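Local structure of glutamate--cysteine ligase GshA (Methylobacillus flagellatus KT, 3K1T) at residues W37-R51 / V341-V353. The protein probably joins glutamate to cysteine through a gamma-glutamyl bond, as a putative glutamate–cysteine ligase. Numbering follows the deposited sequence.
Sequences WQEYGAPFYASVDLR and VAEPVIYMMDHFV. With SO4 (sulfate ion), chain B.
Strand 45-51 pairs antiparallel with strand 341-349 inside a buried sheet, from Tyr45 opposite Met349 to Asp49 opposite Val345; a salt bridge lies past one end, and past the other a ring stack joins helix 26-40 to the turn after strand 341-349. Ala46 with Met348 and Val48 with Ile346 are the hydrogen-bonded pairs; Ile346 N reaches Val48 O at 2.8 Å. Beyond them, Arg51 grips the Glu343 carboxylate side-on. Its NE lies 2.9 Å from Glu343 OE1, which it meets from above the carboxylate plane, while NH2 meets OE2 on the syn side; the guanidinium and carboxylate planes are 50° apart. An alanine here would take away both bonds and is likely to leave Glu343, whose OE2 also bonds His361, without this positive partner, and the carbonyls of Val331, Leu370 and Asn371 without their donor. At the other end, chi1 of 55° lays the His351 imidazole, in the type II' turn from Met349 to Phe352, on the five-membered ring of Trp37 in an offset stack, centroids 3.9 Å apart and planes at 4°. His351 CB lies over the same indole face, 3.3 Å from Trp37 CE2, a CH-pi contact. On the face carrying Ser47 and Tyr347, Ser47 CB sits over the tyrosine ring, and Ser47 OG donates to sulfate O2 at 2.8 Å. The opposite face, with Ala46 and Ile346, packs on helix 398-421; helix 77-91 touches Phe44 and Met349 and sends Lys90 to Asp350, while Glu89 of the second subunit bonds His351 NE2. Strands 57-63 and 352-361 continue the sheet on the outer sides of this pair.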
loop_
_atom_site.group_PDB
_atom_site.type_symbol
_atom_site.label_atom_id
_atom_site.label_comp_id
_atom_site.label_asym_id
_atom_site.label_seq_id
_atom_site.Cartn_x
_atom_site.Cartn_y
_atom_site.Cartn_z
ATOM N N TRP A 37 2.051 2.593 -16.278
ATOM C CA TRP A 37 3.051 2.905 -15.255
ATOM C C TRP A 37 4.391 2.207 -15.567
ATOM O O TRP A 37 5.438 2.774 -15.250
ATOM C CB TRP A 37 2.596 2.529 -13.839
ATOM C CG TRP A 37 1.218 3.059 -13.447
ATOM C CD1 TRP A 37 0.171 2.334 -12.957
ATOM C CD2 TRP A 37 0.776 4.407 -13.505
ATOM N NE1 TRP A 37 -0.902 3.149 -12.755
ATOM C CE2 TRP A 37 -0.567 4.424 -13.083
ATOM C CE3 TRP A 37 1.359 5.596 -13.931
ATOM C CZ2 TRP A 37 -1.317 5.587 -13.035
ATOM C CZ3 TRP A 37 0.612 6.778 -13.839
ATOM C CH2 TRP A 37 -0.713 6.745 -13.421
ATOM N N GLN A 38 4.368 1.039 -16.220
ATOM C CA GLN A 38 5.616 0.367 -16.628
ATOM C C GLN A 38 6.384 1.219 -17.626
ATOM O O GLN A 38 7.618 1.242 -17.617
ATOM C CB GLN A 38 5.366 -1.009 -17.275
ATOM C CG GLN A 38 4.847 -2.072 -16.329
ATOM C CD GLN A 38 4.554 -3.421 -17.007
ATOM O OE1 GLN A 38 3.441 -3.981 -16.891
ATOM N NE2 GLN A 38 5.566 -3.971 -17.676
ATOM N N GLU A 39 5.660 1.908 -18.503
ATOM C CA GLU A 39 6.277 2.792 -19.477
ATOM C C GLU A 39 6.697 4.150 -18.908
ATOM O O GLU A 39 7.785 4.633 -19.235
ATOM C CB GLU A 39 5.331 2.988 -20.659
ATOM C CG GLU A 39 5.828 4.014 -21.652
ATOM C CD GLU A 39 5.160 3.942 -23.017
ATOM O OE1 GLU A 39 4.152 3.215 -23.188
ATOM O OE2 GLU A 39 5.668 4.642 -23.937
ATOM N N TYR A 40 5.866 4.759 -18.049
ATOM C CA TYR A 40 6.064 6.146 -17.627
ATOM C C TYR A 40 6.490 6.499 -16.184
ATOM O O TYR A 40 6.995 7.592 -15.952
ATOM C CB TYR A 40 4.821 6.955 -17.984
ATOM C CG TYR A 40 4.575 7.061 -19.467
ATOM C CD1 TYR A 40 5.393 7.861 -20.287
ATOM C CD2 TYR A 40 3.534 6.371 -20.061
ATOM C CE1 TYR A 40 5.145 7.975 -21.646
ATOM C CE2 TYR A 40 3.301 6.459 -21.400
ATOM C CZ TYR A 40 4.101 7.269 -22.187
ATOM O OH TYR A 40 3.799 7.315 -23.518
ATOM N N GLY A 41 6.338 5.541 -15.288
ATOM C CA GLY A 41 6.508 5.764 -13.864
ATOM C C GLY A 41 5.321 6.604 -13.464
ATOM O O GLY A 41 4.354 6.714 -14.238
ATOM N N ALA A 42 5.445 7.189 -12.273
ATOM C CA ALA A 42 4.484 8.098 -11.672
ATOM C C ALA A 42 5.275 9.037 -10.749
ATOM O O ALA A 42 6.372 8.692 -10.253
ATOM C CB ALA A 42 3.404 7.338 -10.845
ATOM N N PRO A 43 4.721 10.221 -10.474
ATOM C CA PRO A 43 5.388 11.134 -9.553
ATOM C C PRO A 43 5.404 10.554 -8.133
ATOM O O PRO A 43 4.620 9.648 -7.813
ATOM C CB PRO A 43 4.477 12.396 -9.545
ATOM C CG PRO A 43 3.554 12.220 -10.654
ATOM C CD PRO A 43 3.443 10.778 -10.951
ATOM N N PHE A 44 6.241 11.137 -7.275
ATOM C CA PHE A 44 6.319 10.754 -5.862
ATOM C C PHE A 44 4.948 10.935 -5.186
ATOM O O PHE A 44 4.482 10.067 -4.436
ATOM C CB PHE A 44 7.415 11.607 -5.143
ATOM C CG PHE A 44 7.690 11.170 -3.740
ATOM C CD1 PHE A 44 8.660 10.210 -3.480
ATOM C CD2 PHE A 44 6.984 11.712 -2.672
ATOM C CE1 PHE A 44 8.898 9.756 -2.206
ATOM C CE2 PHE A 44 7.229 11.276 -1.375
ATOM C CZ PHE A 44 8.189 10.289 -1.143
ATOM N N TYR A 45 4.330 12.106 -5.433
ATOM C CA TYR A 45 3.025 12.445 -4.913
ATOM C C TYR A 45 2.293 13.438 -5.815
ATOM O O TYR A 45 2.907 14.071 -6.682
ATOM C CB TYR A 45 3.066 12.902 -3.439
ATOM C CG TYR A 45 3.853 14.145 -3.060
ATOM C CD1 TYR A 45 4.471 14.987 -4.001
ATOM C CD2 TYR A 45 4.009 14.462 -1.710
ATOM C CE1 TYR A 45 5.224 16.119 -3.591
ATOM C CE2 TYR A 45 4.719 15.582 -1.296
ATOM C CZ TYR A 45 5.323 16.422 -2.229
ATOM O OH TYR A 45 6.010 17.537 -1.767
ATOM N N ALA A 46 0.978 13.549 -5.623
ATOM C CA ALA A 46 0.154 14.429 -6.438
ATOM C C ALA A 46 -1.246 14.532 -5.873
ATOM O O ALA A 46 -1.727 13.624 -5.169
ATOM C CB ALA A 46 0.091 13.900 -7.892
ATOM N N SER A 47 -1.926 15.614 -6.221
ATOM C CA SER A 47 -3.358 15.724 -5.960
ATOM C C SER A 47 -4.074 16.212 -7.205
ATOM O O SER A 47 -3.509 16.999 -8.004
ATOM C CB SER A 47 -3.668 16.638 -4.775
ATOM O OG SER A 47 -3.320 17.972 -5.023
ATOM N N VAL A 48 -5.303 15.719 -7.406
ATOM C CA VAL A 48 -6.090 16.126 -8.552
ATOM C C VAL A 48 -7.475 16.561 -8.083
ATOM O O VAL A 48 -8.144 15.804 -7.361
ATOM C CB VAL A 48 -6.213 14.979 -9.607
ATOM C CG1 VAL A 48 -7.188 15.365 -10.735
ATOM C CG2 VAL A 48 -4.836 14.625 -10.183
ATOM N N ASP A 49 -7.857 17.778 -8.461
ATOM C CA ASP A 49 -9.182 18.339 -8.217
ATOM C C ASP A 49 -10.121 17.871 -9.329
ATOM O O ASP A 49 -9.798 18.045 -10.519
ATOM C CB ASP A 49 -9.182 19.864 -8.292
ATOM C CG ASP A 49 -8.383 20.548 -7.171
ATOM O OD1 ASP A 49 -7.753 19.866 -6.344
ATOM O OD2 ASP A 49 -8.407 21.815 -7.120
ATOM N N LEU A 50 -11.281 17.315 -8.943
ATOM C CA LEU A 50 -12.309 16.942 -9.891
ATOM C C LEU A 50 -13.574 17.780 -9.693
ATOM O O LEU A 50 -13.800 18.324 -8.612
ATOM C CB LEU A 50 -12.699 15.475 -9.704
ATOM C CG LEU A 50 -11.598 14.401 -9.744
ATOM C CD1 LEU A 50 -12.244 13.011 -9.419
ATOM C CD2 LEU A 50 -10.862 14.417 -11.101
ATOM N N ARG A 51 -14.392 17.835 -10.741
ATOM C CA ARG A 51 -15.766 18.312 -10.656
ATOM C C ARG A 51 -16.733 17.298 -11.257
ATOM O O ARG A 51 -16.534 16.799 -12.370
ATOM C CB ARG A 51 -15.952 19.690 -11.271
ATOM C CG ARG A 51 -15.346 20.789 -10.400
ATOM C CD ARG A 51 -15.748 22.159 -10.913
ATOM N NE ARG A 51 -15.557 23.158 -9.883
ATOM C CZ ARG A 51 -15.959 24.415 -9.972
ATOM N NH1 ARG A 51 -16.537 24.843 -11.076
ATOM N NH2 ARG A 51 -15.760 25.249 -8.940
ATOM N N VAL A 341 -21.613 24.405 -1.638
ATOM C CA VAL A 341 -21.035 23.667 -2.763
ATOM C C VAL A 341 -19.745 22.937 -2.298
ATOM O O VAL A 341 -18.963 23.464 -1.475
ATOM C CB VAL A 341 -20.732 24.593 -3.910
ATOM C CG1 VAL A 341 -19.908 23.864 -5.017
ATOM C CG2 VAL A 341 -22.065 25.162 -4.455
ATOM N N ALA A 342 -19.555 21.721 -2.771
ATOM C CA ALA A 342 -18.382 20.921 -2.436
ATOM C C ALA A 342 -17.760 20.390 -3.717
ATOM O O ALA A 342 -18.475 20.161 -4.697
ATOM C CB ALA A 342 -18.777 19.763 -1.522
ATOM N N GLU A 343 -16.430 20.177 -3.720
ATOM C CA GLU A 343 -15.760 19.561 -4.842
ATOM C C GLU A 343 -14.544 18.768 -4.364
ATOM O O GLU A 343 -13.821 19.226 -3.488
ATOM C CB GLU A 343 -15.392 20.578 -5.940
ATOM C CG GLU A 343 -14.592 21.818 -5.494
ATOM C CD GLU A 343 -14.567 22.871 -6.574
ATOM O OE1 GLU A 343 -13.873 22.618 -7.592
ATOM O OE2 GLU A 343 -15.255 23.920 -6.428
ATOM N N PRO A 344 -14.335 17.571 -4.926
ATOM C CA PRO A 344 -13.332 16.661 -4.360
ATOM C C PRO A 344 -11.908 16.859 -4.876
ATOM O O PRO A 344 -11.681 17.292 -6.023
ATOM C CB PRO A 344 -13.831 15.265 -4.803
ATOM C CG PRO A 344 -14.497 15.574 -6.121
ATOM C CD PRO A 344 -15.226 16.874 -5.871
ATOM N N VAL A 345 -10.974 16.497 -3.996
ATOM C CA VAL A 345 -9.531 16.483 -4.253
ATOM C C VAL A 345 -9.020 15.067 -3.939
ATOM O O VAL A 345 -9.207 14.604 -2.811
ATOM C CB VAL A 345 -8.797 17.459 -3.303
ATOM C CG1 VAL A 345 -7.302 17.563 -3.684
ATOM C CG2 VAL A 345 -9.470 18.828 -3.279
ATOM N N ILE A 346 -8.398 14.403 -4.903
ATOM C CA ILE A 346 -7.937 13.043 -4.775
ATOM C C ILE A 346 -6.405 13.047 -4.620
ATOM O O ILE A 346 -5.701 13.634 -5.456
ATOM C CB ILE A 346 -8.312 12.194 -6.034
ATOM C CG1 ILE A 346 -9.807 12.318 -6.409
ATOM C CG2 ILE A 346 -7.840 10.706 -5.841
ATOM C CD1 ILE A 346 -10.723 12.103 -5.355
ATOM N N TYR A 347 -5.909 12.407 -3.564
ATOM C CA TYR A 347 -4.466 12.297 -3.260
ATOM C C TYR A 347 -3.888 10.942 -3.704
ATOM O O TYR A 347 -4.492 9.867 -3.463
ATOM C CB TYR A 347 -4.233 12.491 -1.747
ATOM C CG TYR A 347 -4.021 13.924 -1.364
ATOM C CD1 TYR A 347 -4.942 14.919 -1.747
ATOM C CD2 TYR A 347 -2.889 14.315 -0.663
ATOM C CE1 TYR A 347 -4.723 16.245 -1.435
ATOM C CE2 TYR A 347 -2.673 15.643 -0.320
ATOM C CZ TYR A 347 -3.581 16.607 -0.730
ATOM O OH TYR A 347 -3.336 17.926 -0.449
HETATM N N MSE A 348 -2.710 11.002 -4.314
HETATM C CA MSE A 348 -1.955 9.859 -4.758
HETATM C C MSE A 348 -0.520 9.946 -4.295
HETATM O O MSE A 348 0.032 11.044 -4.200
HETATM C CB MSE A 348 -2.016 9.728 -6.277
HETATM C CG MSE A 348 -3.435 9.259 -6.733
HETATM SE SE MSE A 348 -3.919 9.914 -8.502
HETATM C CE MSE A 348 -3.947 11.806 -8.071
HETATM N N MSE A 349 0.054 8.792 -3.975
HETATM C CA MSE A 349 1.499 8.634 -3.798
HETATM C C MSE A 349 1.946 7.473 -4.669
HETATM O O MSE A 349 1.251 6.440 -4.758
HETATM C CB MSE A 349 1.841 8.443 -2.312
HETATM C CG MSE A 349 1.341 9.608 -1.491
HETATM SE SE MSE A 349 2.047 9.566 0.359
HETATM C CE MSE A 349 3.733 10.394 -0.096
ATOM N N ASP A 350 3.042 7.658 -5.393
ATOM C CA ASP A 350 3.358 6.779 -6.533
ATOM C C ASP A 350 2.070 6.731 -7.381
ATOM O O ASP A 350 1.390 7.770 -7.520
ATOM C CB ASP A 350 3.871 5.388 -6.096
ATOM C CG ASP A 350 4.370 4.548 -7.279
ATOM O OD1 ASP A 350 5.194 5.044 -8.022
ATOM O OD2 ASP A 350 3.918 3.426 -7.492
ATOM N N HIS A 351 1.668 5.574 -7.915
ATOM C CA HIS A 351 0.435 5.564 -8.737
ATOM C C HIS A 351 -0.790 5.049 -7.960
ATOM O O HIS A 351 -1.741 4.554 -8.566
ATOM C CB HIS A 351 0.644 4.780 -10.035
ATOM C CG HIS A 351 1.140 3.366 -9.846
ATOM N ND1 HIS A 351 2.417 2.970 -10.212
ATOM C CD2 HIS A 351 0.530 2.262 -9.345
ATOM C CE1 HIS A 351 2.556 1.677 -9.954
ATOM N NE2 HIS A 351 1.426 1.221 -9.437
ATOM N N PHE A 352 -0.774 5.161 -6.634
ATOM C CA PHE A 352 -1.849 4.642 -5.780
ATOM C C PHE A 352 -2.675 5.774 -5.198
ATOM O O PHE A 352 -2.130 6.772 -4.689
ATOM C CB PHE A 352 -1.269 3.787 -4.654
ATOM C CG PHE A 352 -0.610 2.546 -5.154
ATOM C CD1 PHE A 352 -1.378 1.556 -5.786
ATOM C CD2 PHE A 352 0.725 2.382 -5.070
ATOM C CE1 PHE A 352 -0.773 0.398 -6.271
ATOM C CE2 PHE A 352 1.343 1.230 -5.597
ATOM C CZ PHE A 352 0.583 0.260 -6.209
ATOM N N VAL A 353 -3.993 5.612 -5.250
ATOM C CA VAL A 353 -4.887 6.555 -4.585
ATOM C C VAL A 353 -4.895 6.295 -3.080
ATOM O O VAL A 353 -5.192 5.176 -2.637
ATOM C CB VAL A 353 -6.311 6.467 -5.147
ATOM C CG1 VAL A 353 -7.239 7.423 -4.391
ATOM C CG2 VAL A 353 -6.319 6.687 -6.705
HETATM S S SO4 B . -3.772 20.740 -2.795
HETATM O O1 SO4 B . -4.976 21.016 -2.045
HETATM O O2 SO4 B . -3.705 19.322 -2.626
HETATM O O3 SO4 B . -3.910 21.070 -4.195
HETATM O O4 SO4 B . -2.605 21.425 -2.195
HETATM O O HOH W 1 7.009 6.082 -9.464
HETATM O O HOH W 2 1.934 10.552 -7.324
HETATM O O HOH W 3 -12.361 20.456 -7.808
#